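Local coordinates for protein ATP-dependent DNA ligase (Mycobacterium tuberculosis, PDB 6NHX) that seals breaks in double-stranded DNA at the expense of ATP, acting with Ku in mycobacterial non-homologous end joining, at residues 75-80 against 109-114; 105-110 against 141-146. The protein carries 1 engineered substitution. All coordinates share one frame; numbering follows the deposited sequence.

Interaction 1: residues 75-80 against 109-114; sequences VVLDGE and FDLLYL. With ATP (adenosine-5'-triphosphate), chain B.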
loop_
_atom_site.group_PDB
_atom_site.type_symbol
_atom_site.label_atom_id
_atom_site.label_comp_id
_atom_site.label_asym_id
_atom_site.label_seq_id
_atom_site.Cartn_x
_atom_site.Cartn_y
_atom_site.Cartn_z
ATOM N N VAL A 75 -8.572 20.434 11.392
ATOM C CA VAL A 75 -8.995 19.049 11.226
ATOM C C VAL A 75 -7.816 18.097 11.341
ATOM O O VAL A 75 -6.659 18.460 11.093
ATOM C CB VAL A 75 -9.747 18.781 9.899
ATOM C CG1 VAL A 75 -11.032 19.584 9.830
ATOM C CG2 VAL A 75 -8.845 19.064 8.706
ATOM N N VAL A 76 -8.122 16.866 11.730
ATOM C CA VAL A 76 -7.199 15.746 11.610
ATOM C C VAL A 76 -7.869 14.702 10.734
ATOM O O VAL A 76 -8.985 14.257 11.024
ATOM C CB VAL A 76 -6.824 15.165 12.979
ATOM C CG1 VAL A 76 -5.995 13.904 12.807
ATOM C CG2 VAL A 76 -6.067 16.188 13.809
ATOM N N LEU A 77 -7.201 14.342 9.646
ATOM C CA LEU A 77 -7.693 13.362 8.697
ATOM C C LEU A 77 -6.789 12.143 8.706
ATOM O O LEU A 77 -5.607 12.216 9.058
ATOM C CB LEU A 77 -7.692 13.942 7.278
ATOM C CG LEU A 77 -8.475 15.246 7.162
ATOM C CD1 LEU A 77 -7.890 16.105 6.055
ATOM C CD2 LEU A 77 -9.931 14.945 6.905
ATOM N N ASP A 78 -7.375 11.018 8.334
ATOM C CA ASP A 78 -6.667 9.770 8.093
ATOM C C ASP A 78 -6.891 9.401 6.637
ATOM O O ASP A 78 -7.996 9.554 6.116
ATOM C CB ASP A 78 -7.254 8.696 9.006
ATOM C CG ASP A 78 -6.490 7.378 8.977
ATOM O OD1 ASP A 78 -5.405 7.276 8.362
ATOM O OD2 ASP A 78 -7.006 6.420 9.601
ATOM N N GLY A 79 -5.848 8.917 5.973
ATOM C CA GLY A 79 -6.010 8.512 4.595
ATOM C C GLY A 79 -4.720 7.974 4.030
ATOM O O GLY A 79 -3.796 7.624 4.767
ATOM N N GLU A 80 -4.662 7.944 2.701
ATOM C CA GLU A 80 -3.537 7.361 1.978
ATOM C C GLU A 80 -2.959 8.396 1.026
ATOM O O GLU A 80 -3.706 9.024 0.270
ATOM C CB GLU A 80 -4.002 6.146 1.161
ATOM C CG GLU A 80 -2.901 5.169 0.802
ATOM C CD GLU A 80 -2.760 4.061 1.825
ATOM O OE1 GLU A 80 -3.537 4.045 2.797
ATOM O OE2 GLU A 80 -1.876 3.200 1.656
ATOM N N PHE A 109 -9.928 8.991 4.229
ATOM C CA PHE A 109 -10.970 8.027 4.566
ATOM C C PHE A 109 -11.418 8.055 6.020
ATOM O O PHE A 109 -12.323 7.290 6.387
ATOM C CB PHE A 109 -10.646 6.593 4.099
ATOM C CG PHE A 109 -9.266 6.098 4.463
ATOM C CD1 PHE A 109 -8.883 5.933 5.798
ATOM C CD2 PHE A 109 -8.363 5.711 3.456
ATOM C CE1 PHE A 109 -7.610 5.444 6.131
ATOM C CE2 PHE A 109 -7.095 5.223 3.782
ATOM C CZ PHE A 109 -6.720 5.089 5.113
ATOM N N ASP A 110 -10.852 8.929 6.846
ATOM C CA ASP A 110 -11.400 9.110 8.182
ATOM C C ASP A 110 -11.184 10.550 8.621
ATOM O O ASP A 110 -10.332 11.274 8.091
ATOM C CB ASP A 110 -10.867 8.105 9.211
ATOM C CG ASP A 110 -11.964 7.575 10.115
ATOM O OD1 ASP A 110 -12.870 8.373 10.466
ATOM O OD2 ASP A 110 -11.932 6.369 10.463
ATOM N N LEU A 111 -11.986 10.952 9.604
ATOM C CA LEU A 111 -11.935 12.280 10.198
ATOM C C LEU A 111 -11.871 12.060 11.697
ATOM O O LEU A 111 -12.786 11.454 12.276
ATOM C CB LEU A 111 -13.195 13.065 9.832
ATOM C CG LEU A 111 -13.301 14.483 10.404
ATOM C CD1 LEU A 111 -12.213 15.392 9.833
ATOM C CD2 LEU A 111 -14.674 15.065 10.106
ATOM N N LEU A 112 -10.769 12.478 12.316
ATOM C CA LEU A 112 -10.539 12.196 13.728
ATOM C C LEU A 112 -10.736 13.400 14.630
ATOM O O LEU A 112 -10.848 13.230 15.851
ATOM C CB LEU A 112 -9.118 11.659 13.944
ATOM C CG LEU A 112 -8.702 10.499 13.035
ATOM C CD1 LEU A 112 -7.342 9.963 13.445
ATOM C CD2 LEU A 112 -9.760 9.389 13.024
ATOM N N TYR A 113 -10.776 14.601 14.070
ATOM C CA TYR A 113 -10.959 15.816 14.841
ATOM C C TYR A 113 -11.469 16.863 13.872
ATOM O O TYR A 113 -10.971 16.966 12.743
ATOM C CB TYR A 113 -9.625 16.254 15.448
ATOM C CG TYR A 113 -9.688 17.551 16.223
ATOM C CD1 TYR A 113 -9.566 18.780 15.581
ATOM C CD2 TYR A 113 -9.841 17.550 17.606
ATOM C CE1 TYR A 113 -9.617 19.946 16.278
ATOM C CE2 TYR A 113 -9.887 18.725 18.319
ATOM C CZ TYR A 113 -9.779 19.926 17.646
ATOM O OH TYR A 113 -9.814 21.121 18.311
ATOM N N LEU A 114 -12.469 17.619 14.313
ATOM C CA LEU A 114 -13.062 18.659 13.474
ATOM C C LEU A 114 -13.446 19.836 14.357
ATOM O O LEU A 114 -14.397 19.735 15.142
ATOM C CB LEU A 114 -14.282 18.102 12.744
ATOM C CG LEU A 114 -15.165 19.068 11.951
ATOM C CD1 LEU A 114 -14.375 19.641 10.817
ATOM C CD2 LEU A 114 -16.400 18.354 11.432
HETATM P PG ATP B . -0.461 -3.474 7.240
HETATM O O1G ATP B . -1.925 -3.809 7.442
HETATM O O2G ATP B . 0.447 -3.819 8.406
HETATM O O3G ATP B . -0.256 -2.057 6.735
HETATM P PB ATP B . 0.360 -4.186 4.521
HETATM O O1B ATP B . 0.884 -5.450 3.889
HETATM O O2B ATP B . 1.087 -2.870 4.352
HETATM O O3B ATP B . 0.077 -4.477 6.082
HETATM P PA ATP B . -2.091 -4.773 3.088
HETATM O O1A ATP B . -2.231 -6.155 3.650
HETATM O O2A ATP B . -1.633 -4.465 1.687
HETATM O O3A ATP B . -1.157 -3.948 4.085
HETATM O "O5'" ATP B . -3.418 -3.925 3.465
HETATM C "C5'" ATP B . -3.678 -2.673 2.837
HETATM C "C4'" ATP B . -2.923 -1.535 3.532
HETATM O "O4'" ATP B . -3.413 -0.311 2.984
HETATM C "C3'" ATP B . -3.161 -1.466 5.026
HETATM O "O3'" ATP B . -2.066 -0.782 5.630
HETATM C "C2'" ATP B . -4.369 -0.574 5.084
HETATM O "O2'" ATP B . -4.524 0.060 6.362
HETATM C "C1'" ATP B . -4.088 0.446 3.986
HETATM N N9 ATP B . -5.326 0.926 3.338
HETATM C C8 ATP B . -5.537 1.048 2.003
HETATM N N7 ATP B . -6.775 1.556 1.752
HETATM C C5 ATP B . -7.344 1.776 2.952
HETATM C C6 ATP B . -8.637 2.272 3.403
HETATM N N6 ATP B . -9.576 2.619 2.515
HETATM N N1 ATP B . -8.852 2.344 4.724
HETATM C C2 ATP B . -7.934 1.988 5.631
HETATM N N3 ATP B . -6.729 1.506 5.291
HETATM C C4 ATP B . -6.403 1.366 3.986
#
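The F109 ring is held between G79 and the adenine of ATP. On one face CA of G79 lies 3.5 Å from the centroid of the F109 ring, 13° off the ring normal, a CH-pi contact; on the opposite face ATP N1 sits over the ring centre, and the nearest pair is F109 CE2 to ATP C6 at 3.4 Å. With CG of F109 placed between its backbone N and carbonyl carbon (chi1 49°), the ring folds back over 75-80. The D78 carboxylate leans on the same ring, CG to CE1 of F109 at 3.6 Å, their planes 65° apart; its oxygens are engaged by R36 and Y174. Beside D78 the methylenes of D78 and D110 pair, while OD1 of D110 accepts from L111 N through its anti lone pair and also meets R127. The other sheet face is apolar: CD1 of L111 touches CD2 of L77 at 3.7 Å, and V75 and L114 run side by side with CG1 and CD1 tightly packed at 3.5 Å. V75, L77 and L111 pack against helix 124-136. Further along the D78 side, V76 crosses Y113 at about a right angle. The backbones run antiparallel, and two classic bulges interrupt their pairing. F109 and D110 both face D78, whose O accepts from F109 N (2.8 Å) and D110 N (3.0 Å); L112 and Y113 both face V76. The pairing joins the middle strand, 74-82, of the five-stranded antiparallel sheet in the ligase domain to its neighbour 105-114, and its bulged end, with E80, forms part of the ATP pocket.

Interaction 2: residues 105-110 against 141-146; sequences EFWAFD and TVPELL. With ATP (adenosine-5'-triphosphate), chain B.
W107 meets two side chains of the 141-146 loop along its indole. CG of P143 approaches W107 CE3 at 3.7 Å, with the proline at about a right angle to the tryptophan, while CG2 of T141 comes obliquely to W107 CD1 at 3.6 Å. The T141 torsion, with OG1 anti to the carbonyl carbon (chi1 -55°) and CG2 anti to the backbone N, turns CG2 to W107 and OG1 to a bridging water. Next to them the direct polar link is A108 N to T141 O, 2.8 Å and nearly along the C=O axis, and CB of A108 packs on CG2 of V142. Three waters extend this link: one joins OE1 of E105 to OG1 of T141, another F106 O to T141 N, the third A108 O to P143 O. The indole is steadied by its own strand, since NE1 of W107 donates to OE1 of E105 at 2.9 Å; the carboxylate oxygen lies in the ring plane, but the donor stands 48° above the carboxylate plane. Farther out, W32 meets the W107 ring edge-to-face, R128 binds P143 O, and V142 rests on helix 124-136. With one direct hydrogen bond and three water bridges, the loop is attached to the strand by a partly hydrated polar seam beside a small apolar patch.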
loop_
_atom_site.group_PDB
_atom_site.type_symbol
_atom_site.label_atom_id
_atom_site.label_comp_id
_atom_site.label_asym_id
_atom_site.label_seq_id
_atom_site.Cartn_x
_atom_site.Cartn_y
_atom_site.Cartn_z
ATOM N N GLU A 105 -1.377 12.526 -4.478
ATOM C CA GLU A 105 -2.661 12.921 -3.915
ATOM C C GLU A 105 -2.797 12.356 -2.510
ATOM O O GLU A 105 -2.188 11.343 -2.163
ATOM C CB GLU A 105 -3.810 12.367 -4.760
ATOM C CG GLU A 105 -3.809 12.893 -6.180
ATOM C CD GLU A 105 -5.100 12.663 -6.938
ATOM O OE1 GLU A 105 -6.166 12.535 -6.316
ATOM O OE2 GLU A 105 -5.048 12.652 -8.187
ATOM N N PHE A 106 -3.641 12.997 -1.715
ATOM C CA PHE A 106 -4.075 12.444 -0.441
ATOM C C PHE A 106 -5.541 12.059 -0.573
ATOM O O PHE A 106 -6.379 12.904 -0.902
ATOM C CB PHE A 106 -3.867 13.443 0.691
ATOM C CG PHE A 106 -4.368 12.953 2.026
ATOM C CD1 PHE A 106 -3.769 11.872 2.672
ATOM C CD2 PHE A 106 -5.455 13.558 2.630
ATOM C CE1 PHE A 106 -4.236 11.435 3.898
ATOM C CE2 PHE A 106 -5.931 13.107 3.859
ATOM C CZ PHE A 106 -5.324 12.068 4.487
ATOM N N TRP A 107 -5.840 10.776 -0.372
ATOM C CA TRP A 107 -7.212 10.285 -0.376
ATOM C C TRP A 107 -7.610 10.038 1.071
ATOM O O TRP A 107 -7.112 9.100 1.708
ATOM C CB TRP A 107 -7.351 9.011 -1.209
ATOM C CG TRP A 107 -7.271 9.268 -2.711
ATOM C CD1 TRP A 107 -6.910 10.435 -3.326
ATOM C CD2 TRP A 107 -7.553 8.334 -3.771
ATOM N NE1 TRP A 107 -6.959 10.290 -4.698
ATOM C CE2 TRP A 107 -7.353 9.011 -4.992
ATOM C CE3 TRP A 107 -7.959 7.000 -3.804
ATOM C CZ2 TRP A 107 -7.544 8.395 -6.227
ATOM C CZ3 TRP A 107 -8.148 6.391 -5.045
ATOM C CH2 TRP A 107 -7.931 7.082 -6.234
ATOM N N ALA A 108 -8.517 10.869 1.570
ATOM C CA ALA A 108 -8.931 10.794 2.964
ATOM C C ALA A 108 -10.023 9.749 3.137
ATOM O O ALA A 108 -10.946 9.653 2.317
ATOM C CB ALA A 108 -9.474 12.151 3.413
ATOM N N PHE A 109 -9.928 8.991 4.229
ATOM C CA PHE A 109 -10.970 8.027 4.566
ATOM C C PHE A 109 -11.418 8.055 6.020
ATOM O O PHE A 109 -12.323 7.290 6.387
ATOM C CB PHE A 109 -10.646 6.593 4.099
ATOM C CG PHE A 109 -9.266 6.098 4.463
ATOM C CD1 PHE A 109 -8.883 5.933 5.798
ATOM C CD2 PHE A 109 -8.363 5.711 3.456
ATOM C CE1 PHE A 109 -7.610 5.444 6.131
ATOM C CE2 PHE A 109 -7.095 5.223 3.782
ATOM C CZ PHE A 109 -6.720 5.089 5.113
ATOM N N ASP A 110 -10.852 8.929 6.846
ATOM C CA ASP A 110 -11.400 9.110 8.182
ATOM C C ASP A 110 -11.184 10.550 8.621
ATOM O O ASP A 110 -10.332 11.274 8.091
ATOM C CB ASP A 110 -10.867 8.105 9.211
ATOM C CG ASP A 110 -11.964 7.575 10.115
ATOM O OD1 ASP A 110 -12.870 8.373 10.466
ATOM O OD2 ASP A 110 -11.932 6.369 10.463
ATOM N N THR A 141 -10.160 15.262 -1.030
ATOM C CA THR A 141 -10.565 14.097 -1.821
ATOM C C THR A 141 -10.994 12.962 -0.889
ATOM O O THR A 141 -10.162 12.407 -0.160
ATOM C CB THR A 141 -9.402 13.667 -2.716
ATOM O OG1 THR A 141 -8.977 14.781 -3.511
ATOM C CG2 THR A 141 -9.809 12.516 -3.634
ATOM N N VAL A 142 -12.275 12.616 -0.926
ATOM C CA VAL A 142 -12.837 11.544 -0.109
ATOM C C VAL A 142 -13.534 10.555 -1.015
ATOM O O VAL A 142 -14.688 10.739 -1.407
ATOM C CB VAL A 142 -13.808 12.095 0.958
ATOM C CG1 VAL A 142 -14.425 10.918 1.731
ATOM C CG2 VAL A 142 -13.080 13.024 1.902
ATOM N N PRO A 143 -12.880 9.440 -1.361
ATOM C CA PRO A 143 -13.547 8.420 -2.174
ATOM C C PRO A 143 -14.808 7.907 -1.496
ATOM O O PRO A 143 -14.840 7.693 -0.279
ATOM C CB PRO A 143 -12.493 7.313 -2.299
ATOM C CG PRO A 143 -11.176 8.046 -2.214
ATOM C CD PRO A 143 -11.430 9.199 -1.224
ATOM N N GLU A 144 -15.840 7.698 -2.300
ATOM C CA GLU A 144 -17.119 7.222 -1.796
ATOM C C GLU A 144 -17.043 5.757 -1.352
ATOM O O GLU A 144 -16.162 4.974 -1.747
ATOM C CB GLU A 144 -18.192 7.379 -2.874
ATOM C CG GLU A 144 -18.519 8.828 -3.200
ATOM C CD GLU A 144 -19.471 8.967 -4.377
ATOM O OE1 GLU A 144 -19.981 10.093 -4.607
ATOM O OE2 GLU A 144 -19.708 7.960 -5.078
ATOM N N LEU A 145 -18.016 5.383 -0.529
ATOM C CA LEU A 145 -18.164 3.993 -0.133
ATOM C C LEU A 145 -18.673 3.166 -1.306
ATOM O O LEU A 145 -19.318 3.681 -2.228
ATOM C CB LEU A 145 -19.154 3.887 1.016
ATOM C CG LEU A 145 -18.784 4.613 2.310
ATOM C CD1 LEU A 145 -19.850 4.374 3.376
ATOM C CD2 LEU A 145 -17.424 4.139 2.799
ATOM N N LEU A 146 -18.384 1.872 -1.258
ATOM C CA LEU A 146 -18.884 0.932 -2.241
ATOM C C LEU A 146 -20.275 0.469 -1.818
ATOM O O LEU A 146 -20.461 0.071 -0.668
ATOM C CB LEU A 146 -17.940 -0.272 -2.331
ATOM C CG LEU A 146 -16.562 -0.010 -2.957
ATOM C CD1 LEU A 146 -15.500 -0.998 -2.515
ATOM C CD2 LEU A 146 -16.686 -0.044 -4.468
HETATM P PG ATP B . -0.461 -3.474 7.240
HETATM O O1G ATP B . -1.925 -3.809 7.442
HETATM O O2G ATP B . 0.447 -3.819 8.406
HETATM O O3G ATP B . -0.256 -2.057 6.735
HETATM P PB ATP B . 0.360 -4.186 4.521
HETATM O O1B ATP B . 0.884 -5.450 3.889
HETATM O O2B ATP B . 1.087 -2.870 4.352
HETATM O O3B ATP B . 0.077 -4.477 6.082
HETATM P PA ATP B . -2.091 -4.773 3.088
HETATM O O1A ATP B . -2.231 -6.155 3.650
HETATM O O2A ATP B . -1.633 -4.465 1.687
HETATM O O3A ATP B . -1.157 -3.948 4.085
HETATM O "O5'" ATP B . -3.418 -3.925 3.465
HETATM C "C5'" ATP B . -3.678 -2.673 2.837
HETATM C "C4'" ATP B . -2.923 -1.535 3.532
HETATM O "O4'" ATP B . -3.413 -0.311 2.984
HETATM C "C3'" ATP B . -3.161 -1.466 5.026
HETATM O "O3'" ATP B . -2.066 -0.782 5.630
HETATM C "C2'" ATP B . -4.369 -0.574 5.084
HETATM O "O2'" ATP B . -4.524 0.060 6.362
HETATM C "C1'" ATP B . -4.088 0.446 3.986
HETATM N N9 ATP B . -5.326 0.926 3.338
HETATM C C8 ATP B . -5.537 1.048 2.003
HETATM N N7 ATP B . -6.775 1.556 1.752
HETATM C C5 ATP B . -7.344 1.776 2.952
HETATM C C6 ATP B . -8.637 2.272 3.403
HETATM N N6 ATP B . -9.576 2.619 2.515
HETATM N N1 ATP B . -8.852 2.344 4.724
HETATM C C2 ATP B . -7.934 1.988 5.631
HETATM N N3 ATP B . -6.729 1.506 5.291
HETATM C C4 ATP B . -6.403 1.366 3.986
HETATM O O HOH W 1 -6.634 14.746 -4.609
HETATM O O HOH W 2 -7.412 15.192 -0.061
HETATM O O HOH W 3 -12.764 7.655 1.556
#

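Strand 105-114 serves both contacts: interaction 1 pairs its 109-114 portion with 75-80, and interaction 2 sets the 141-146 loop against 105-110. Their centres lie 10 Å apart, and they join directly where E80 O and W107 N, 2.8 Å apart, probably form a hydrogen bond. F106 fills the junction from the strand, its CE1 3.5 Å from CA of G79. The two thus engage successive residues of one strand, and F109, common to both segment pairs, carries that strand to the adenine. E80 brings interaction 1 to the nucleotide as well, OE1 standing 3.6 Å from ATP N9, and its side chain is about 6 Å from that of D33, a likely manganese ligand.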